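Local coordinates for protein sucrose 6(F)-phosphate phosphorylase (Thermoanaerobacterium thermosaccharolyticum DSM 571, PDB 6S9V) that belongs to the alpha-amylase family of TIM-barrel enzymes and carries an antiparallel beta domain at its C-terminal end, at residues 382-387 with 473-478; 487-492 with 497-502. All coordinates share one frame; numbering follows the deposited sequence.

Contact 1: 382-387 with 473-478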
loop_
_atom_site.group_PDB
_atom_site.type_symbol
_atom_site.label_atom_id
_atom_site.label_comp_id
_atom_site.label_asym_id
_atom_site.label_seq_id
_atom_site.Cartn_x
_atom_site.Cartn_y
_atom_site.Cartn_z
ATOM N N GLN A 382 -3.284 7.783 14.173
ATOM C CA GLN A 382 -2.530 7.705 12.926
ATOM C C GLN A 382 -1.875 9.040 12.598
ATOM O O GLN A 382 -0.682 9.100 12.277
ATOM C CB GLN A 382 -3.449 7.281 11.777
ATOM C CG GLN A 382 -2.689 7.053 10.474
ATOM C CD GLN A 382 -3.548 7.198 9.234
ATOM O OE1 GLN A 382 -4.775 7.193 9.299
ATOM N NE2 GLN A 382 -2.890 7.308 8.089
ATOM N N PHE A 383 -2.645 10.128 12.676
ATOM C CA PHE A 383 -2.138 11.428 12.255
ATOM C C PHE A 383 -1.106 11.986 13.229
ATOM O O PHE A 383 -0.256 12.792 12.831
ATOM C CB PHE A 383 -3.291 12.418 12.097
ATOM C CG PHE A 383 -4.279 12.060 11.005
ATOM C CD1 PHE A 383 -3.996 11.075 10.070
ATOM C CD2 PHE A 383 -5.497 12.713 10.926
ATOM C CE1 PHE A 383 -4.909 10.750 9.083
ATOM C CE2 PHE A 383 -6.413 12.400 9.934
ATOM C CZ PHE A 383 -6.123 11.416 9.013
ATOM N N PHE A 384 -1.149 11.574 14.503
ATOM C CA PHE A 384 -0.141 11.987 15.472
ATOM C C PHE A 384 1.102 11.103 15.451
ATOM O O PHE A 384 2.085 11.434 16.117
ATOM C CB PHE A 384 -0.734 12.009 16.894
ATOM C CG PHE A 384 -1.349 13.332 17.255
ATOM C CD1 PHE A 384 -2.557 13.725 16.697
ATOM C CD2 PHE A 384 -0.705 14.195 18.116
ATOM C CE1 PHE A 384 -3.111 14.953 17.006
ATOM C CE2 PHE A 384 -1.244 15.427 18.418
ATOM C CZ PHE A 384 -2.446 15.808 17.870
ATOM N N THR A 385 1.073 9.994 14.731
ATOM C CA THR A 385 2.241 9.118 14.591
ATOM C C THR A 385 3.182 9.683 13.534
ATOM O O THR A 385 2.725 10.051 12.448
ATOM C CB THR A 385 1.808 7.708 14.193
ATOM O OG1 THR A 385 0.981 7.159 15.225
ATOM C CG2 THR A 385 3.031 6.794 13.995
ATOM N N PRO A 386 4.484 9.782 13.816
ATOM C CA PRO A 386 5.417 10.276 12.794
ATOM C C PRO A 386 5.330 9.444 11.520
ATOM O O PRO A 386 5.266 8.212 11.557
ATOM C CB PRO A 386 6.786 10.142 13.467
ATOM C CG PRO A 386 6.499 10.235 14.933
ATOM C CD PRO A 386 5.154 9.544 15.110
ATOM N N GLY A 387 5.343 10.139 10.390
ATOM C CA GLY A 387 5.194 9.527 9.085
ATOM C C GLY A 387 4.184 10.296 8.238
ATOM O O GLY A 387 3.445 11.137 8.715
ATOM N N LYS A 473 3.893 26.997 18.497
ATOM C CA LYS A 473 2.775 26.113 18.217
ATOM C C LYS A 473 2.994 24.777 18.918
ATOM O O LYS A 473 4.110 24.250 18.949
ATOM C CB LYS A 473 2.624 25.887 16.711
ATOM C CG LYS A 473 2.629 27.157 15.859
ATOM C CD LYS A 473 1.458 28.081 16.148
ATOM C CE LYS A 473 1.365 29.180 15.091
ATOM N NZ LYS A 473 0.358 30.225 15.426
ATOM N N ARG A 474 1.920 24.225 19.465
ATOM C CA ARG A 474 1.991 22.928 20.115
ATOM C C ARG A 474 0.588 22.348 20.086
ATOM O O ARG A 474 -0.381 23.076 20.316
ATOM C CB ARG A 474 2.508 23.047 21.548
ATOM C CG ARG A 474 2.545 21.743 22.312
ATOM C CD ARG A 474 2.948 21.978 23.755
ATOM N NE ARG A 474 1.965 22.791 24.462
ATOM C CZ ARG A 474 0.859 22.298 25.015
ATOM N NH1 ARG A 474 0.602 20.999 24.944
ATOM N NH2 ARG A 474 0.011 23.104 25.639
ATOM N N CYS A 475 0.482 21.059 19.793
ATOM C CA CYS A 475 -0.798 20.363 19.867
ATOM C C CYS A 475 -0.612 19.033 20.578
ATOM O O CYS A 475 0.332 18.291 20.284
ATOM C CB CYS A 475 -1.418 20.151 18.476
ATOM S SG CYS A 475 -0.430 19.284 17.246
ATOM N N SER A 476 -1.503 18.748 21.527
ATOM C CA SER A 476 -1.414 17.572 22.386
ATOM C C SER A 476 -2.699 16.770 22.237
ATOM O O SER A 476 -3.780 17.252 22.588
ATOM C CB SER A 476 -1.191 17.967 23.844
ATOM O OG SER A 476 0.003 18.714 23.970
ATOM N N LEU A 477 -2.569 15.567 21.696
ATOM C CA LEU A 477 -3.682 14.638 21.589
ATOM C C LEU A 477 -3.918 13.974 22.934
ATOM O O LEU A 477 -2.975 13.508 23.580
ATOM C CB LEU A 477 -3.370 13.582 20.530
ATOM C CG LEU A 477 -4.326 12.389 20.418
ATOM C CD1 LEU A 477 -5.687 12.850 19.906
ATOM C CD2 LEU A 477 -3.737 11.301 19.523
ATOM N N PHE A 478 -5.174 13.934 23.361
ATOM C CA PHE A 478 -5.556 13.127 24.507
ATOM C C PHE A 478 -6.730 12.252 24.104
ATOM O O PHE A 478 -7.742 12.765 23.617
ATOM C CB PHE A 478 -5.935 13.978 25.716
ATOM C CG PHE A 478 -6.339 13.164 26.906
ATOM C CD1 PHE A 478 -7.657 12.771 27.085
ATOM C CD2 PHE A 478 -5.394 12.753 27.826
ATOM C CE1 PHE A 478 -8.020 12.007 28.165
ATOM C CE2 PHE A 478 -5.764 11.986 28.921
ATOM C CZ PHE A 478 -7.072 11.610 29.082
#

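Contact 2: 487-492 with 497-502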
loop_
_atom_site.group_PDB
_atom_site.type_symbol
_atom_site.label_atom_id
_atom_site.label_comp_id
_atom_site.label_asym_id
_atom_site.label_seq_id
_atom_site.Cartn_x
_atom_site.Cartn_y
_atom_site.Cartn_z
ATOM N N THR A 487 -9.520 14.520 22.278
ATOM C CA THR A 487 -9.367 15.961 22.385
ATOM C C THR A 487 -7.960 16.343 21.950
ATOM O O THR A 487 -6.993 15.633 22.249
ATOM C CB THR A 487 -9.617 16.440 23.823
ATOM O OG1 THR A 487 -10.928 16.033 24.249
ATOM C CG2 THR A 487 -9.516 17.951 23.902
ATOM N N ILE A 488 -7.852 17.477 21.276
ATOM C CA ILE A 488 -6.563 18.046 20.890
ATOM C C ILE A 488 -6.474 19.428 21.521
ATOM O O ILE A 488 -7.254 20.330 21.180
ATOM C CB ILE A 488 -6.390 18.115 19.369
ATOM C CG1 ILE A 488 -6.381 16.708 18.771
ATOM C CG2 ILE A 488 -5.100 18.865 19.026
ATOM C CD1 ILE A 488 -6.330 16.684 17.257
ATOM N N ASP A 489 -5.539 19.590 22.455
ATOM C CA ASP A 489 -5.239 20.885 23.050
ATOM C C ASP A 489 -4.134 21.529 22.224
ATOM O O ASP A 489 -3.074 20.924 22.037
ATOM C CB ASP A 489 -4.781 20.736 24.499
ATOM C CG ASP A 489 -5.911 20.354 25.438
ATOM O OD1 ASP A 489 -7.079 20.652 25.128
ATOM O OD2 ASP A 489 -5.621 19.764 26.497
ATOM N N TYR A 490 -4.377 22.734 21.719
ATOM C CA TYR A 490 -3.407 23.372 20.839
ATOM C C TYR A 490 -3.364 24.866 21.111
ATOM O O TYR A 490 -4.237 25.430 21.774
ATOM C CB TYR A 490 -3.727 23.096 19.363
ATOM C CG TYR A 490 -4.950 23.816 18.848
ATOM C CD1 TYR A 490 -6.217 23.274 19.009
ATOM C CD2 TYR A 490 -4.836 25.036 18.197
ATOM C CE1 TYR A 490 -7.340 23.927 18.536
ATOM C CE2 TYR A 490 -5.950 25.703 17.723
ATOM C CZ TYR A 490 -7.202 25.141 17.895
ATOM O OH TYR A 490 -8.314 25.795 17.433
ATOM N N ILE A 491 -2.317 25.503 20.587
ATOM C CA ILE A 491 -2.081 26.934 20.762
ATOM C C ILE A 491 -2.576 27.640 19.506
ATOM O O ILE A 491 -2.098 27.359 18.400
ATOM C CB ILE A 491 -0.593 27.235 21.006
ATOM C CG1 ILE A 491 -0.062 26.463 22.217
ATOM C CG2 ILE A 491 -0.385 28.736 21.168
ATOM C CD1 ILE A 491 -0.780 26.751 23.515
ATOM N N ASN A 492 -3.529 28.555 19.665
ATOM C CA ASN A 492 -4.122 29.229 18.516
ATOM C C ASN A 492 -3.219 30.386 18.080
ATOM O O ASN A 492 -2.124 30.585 18.611
ATOM C CB ASN A 492 -5.543 29.680 18.855
ATOM C CG ASN A 492 -5.585 30.771 19.916
ATOM O OD1 ASN A 492 -4.573 31.383 20.259
ATOM N ND2 ASN A 492 -6.773 31.005 20.458
ATOM N N GLU A 497 -4.352 28.689 24.655
ATOM C CA GLU A 497 -4.577 27.255 24.556
ATOM C C GLU A 497 -6.061 27.016 24.311
ATOM O O GLU A 497 -6.913 27.537 25.036
ATOM C CB GLU A 497 -4.106 26.518 25.808
ATOM C CG GLU A 497 -4.223 24.999 25.676
ATOM C CD GLU A 497 -3.620 24.251 26.849
ATOM O OE1 GLU A 497 -2.944 24.892 27.679
ATOM O OE2 GLU A 497 -3.807 23.018 26.932
ATOM N N VAL A 498 -6.359 26.241 23.274
ATOM C CA VAL A 498 -7.719 25.974 22.834
ATOM C C VAL A 498 -7.929 24.470 22.791
ATOM O O VAL A 498 -7.008 23.700 22.497
ATOM C CB VAL A 498 -7.986 26.599 21.443
ATOM C CG1 VAL A 498 -9.295 26.095 20.856
ATOM C CG2 VAL A 498 -7.975 28.122 21.537
ATOM N N LYS A 499 -9.151 24.052 23.097
ATOM C CA LYS A 499 -9.522 22.646 23.122
ATOM C C LYS A 499 -10.366 22.321 21.897
ATOM O O LYS A 499 -11.438 22.903 21.706
ATOM C CB LYS A 499 -10.278 22.340 24.414
ATOM C CG LYS A 499 -10.386 20.874 24.741
ATOM C CD LYS A 499 -10.959 20.666 26.139
ATOM C CE LYS A 499 -9.937 20.969 27.231
ATOM N NZ LYS A 499 -8.874 19.929 27.331
ATOM N N TYR A 500 -9.887 21.385 21.079
ATOM C CA TYR A 500 -10.585 20.908 19.881
ATOM C C TYR A 500 -11.101 19.506 20.173
ATOM O O TYR A 500 -10.316 18.551 20.257
ATOM C CB TYR A 500 -9.647 20.935 18.670
ATOM C CG TYR A 500 -10.026 20.090 17.460
ATOM C CD1 TYR A 500 -11.347 19.774 17.161
ATOM C CD2 TYR A 500 -9.039 19.613 16.609
ATOM C CE1 TYR A 500 -11.663 18.993 16.048
ATOM C CE2 TYR A 500 -9.342 18.844 15.509
ATOM C CZ TYR A 500 -10.653 18.536 15.230
ATOM O OH TYR A 500 -10.925 17.754 14.128
ATOM N N LEU A 501 -12.417 19.378 20.323
ATOM C CA LEU A 501 -13.029 18.071 20.523
ATOM C C LEU A 501 -13.239 17.421 19.162
ATOM O O LEU A 501 -14.063 17.879 18.365
ATOM C CB LEU A 501 -14.340 18.204 21.289
ATOM C CG LEU A 501 -15.105 16.899 21.529
ATOM C CD1 LEU A 501 -14.323 15.938 22.417
ATOM C CD2 LEU A 501 -16.451 17.209 22.144
ATOM N N VAL A 502 -12.507 16.345 18.904
ATOM C CA VAL A 502 -12.497 15.709 17.593
ATOM C C VAL A 502 -13.801 14.957 17.406
ATOM O O VAL A 502 -14.355 14.935 16.304
ATOM C CB VAL A 502 -11.294 14.767 17.437
ATOM C CG1 VAL A 502 -11.320 14.067 16.074
ATOM C CG2 VAL A 502 -9.996 15.546 17.620
ATOM O OXT VAL A 502 -14.320 14.372 18.360
#

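Contact 1: 382-387 with 473-478
Phe384, on helix 372-384, meets Cys475 and Leu477 of strand 473-480 in a buried apolar contact between the barrel part of the fold and the C-terminal antiparallel sheet. The two segments are held together by one ring: all of the area buried on the helix side, 100 Å² of a summed 179 Å², belongs to Phe384. Even the nearest CA atoms, those of Phe384 and Leu477, are 7.5 Å apart, so the Phe384 side chain spans the gap, meeting both side chains and backbone of the strand.

Leu477 covers one face of the ring. Its CB stands 3.5 Å from the ring centroid and only 9° off the normal, which identifies a CH-pi contact through the methylene rather than through the branched end. CG of Leu477 is anti to the backbone N (chi1 171°), and from there the CD2 methyl lies above the CG-CD1 rim of the ring, 3.9 Å from CG of Phe384. Cys475, two residues earlier on the same side of the strand, meets the far end of the ring. Its carbonyl O lies in the ring plane, 3.8 Å from CE2 of Phe384, whereas SG comes in obliquely, 4.9 Å from the centroid and 54° off the normal, a sulfur-aromatic contact. Ser476 between them points away, and its OG is hydrogen-bonded to Thr467 OG1.

Further aromatic groups border the same ring: Phe450 meets it edge-to-face, and the ring of Trp468 of strand 463-470 meets it with the planes at about 60°, while Trp468 NE1 is hydrogen-bonded to Phe384 O. Ile488 of strand 485-491 also touches Phe384, and Phe443 of helix 432-446 packs on Cys475, so the Phe384 ring is set among three adjacent strands of the sheet and helix 432-446.

Contact 2: 487-492 with 497-502
Tyr490 O accepts the shortest bond of this contact, 2.7 Å from Val498 N, with the donor close to the carbonyl axis (C=O...N angle 170°); CA of Glu497 adds a C-H...O contact to the same oxygen at 3.3 Å. The reciprocal bond, Tyr490 N to Val498 O, completes one hydrogen-bonded pair, and Ile488 with Tyr500 forms the next.

On the face carrying Asp489, Lys499 bends at chi3 and chi4 (-75° and -72°) to bring NZ back to the carboxylate, 2.9 Å from OD1 on its syn side and more weakly to OD2. Glu497 OE2 lies 3.8 Å from Asp489 OD2, a like-charge approach that the lysine may offset.

The other face, carrying Ile488, Tyr490, Val498 and Tyr500, is mainly aromatic and aliphatic. CB of Val498 lies over the Tyr490 ring, 4.2 Å from its centroid, while CB of Tyr500 meets the ring edge, 3.8 Å from CE1 of Tyr490. CD1 of Ile488 packs on Val502 CG2 at 3.9 Å, and helix 432-446 covers this side through Leu440 and Phe443. Five consecutive bridges, alternating between hydrogen-bonded and non-hydrogen-bonded, define an antiparallel beta hairpin that closes the C-terminal sheet at one border.

Contact 1 closes before contact 2 opens along the chain, and their centres lie 11 Å apart on the same side of the chain's centre. They share the five-stranded antiparallel sheet, in which strands 473-480 and 485-491 are neighbours. Two backbone approaches of 2.7 Å join them, Phe478 N to Thr487 O and Ser476 N to Asp489 O, both probable hydrogen bonds. The side chains also pack, with Phe384 CE1 3.7 Å from Ile488 CD1. Contact 1 thus ties the middle of the sheet to helix 372-384, just ahead of the last barrel strand 388-392, while contact 2 adds the border strand that ends the chain.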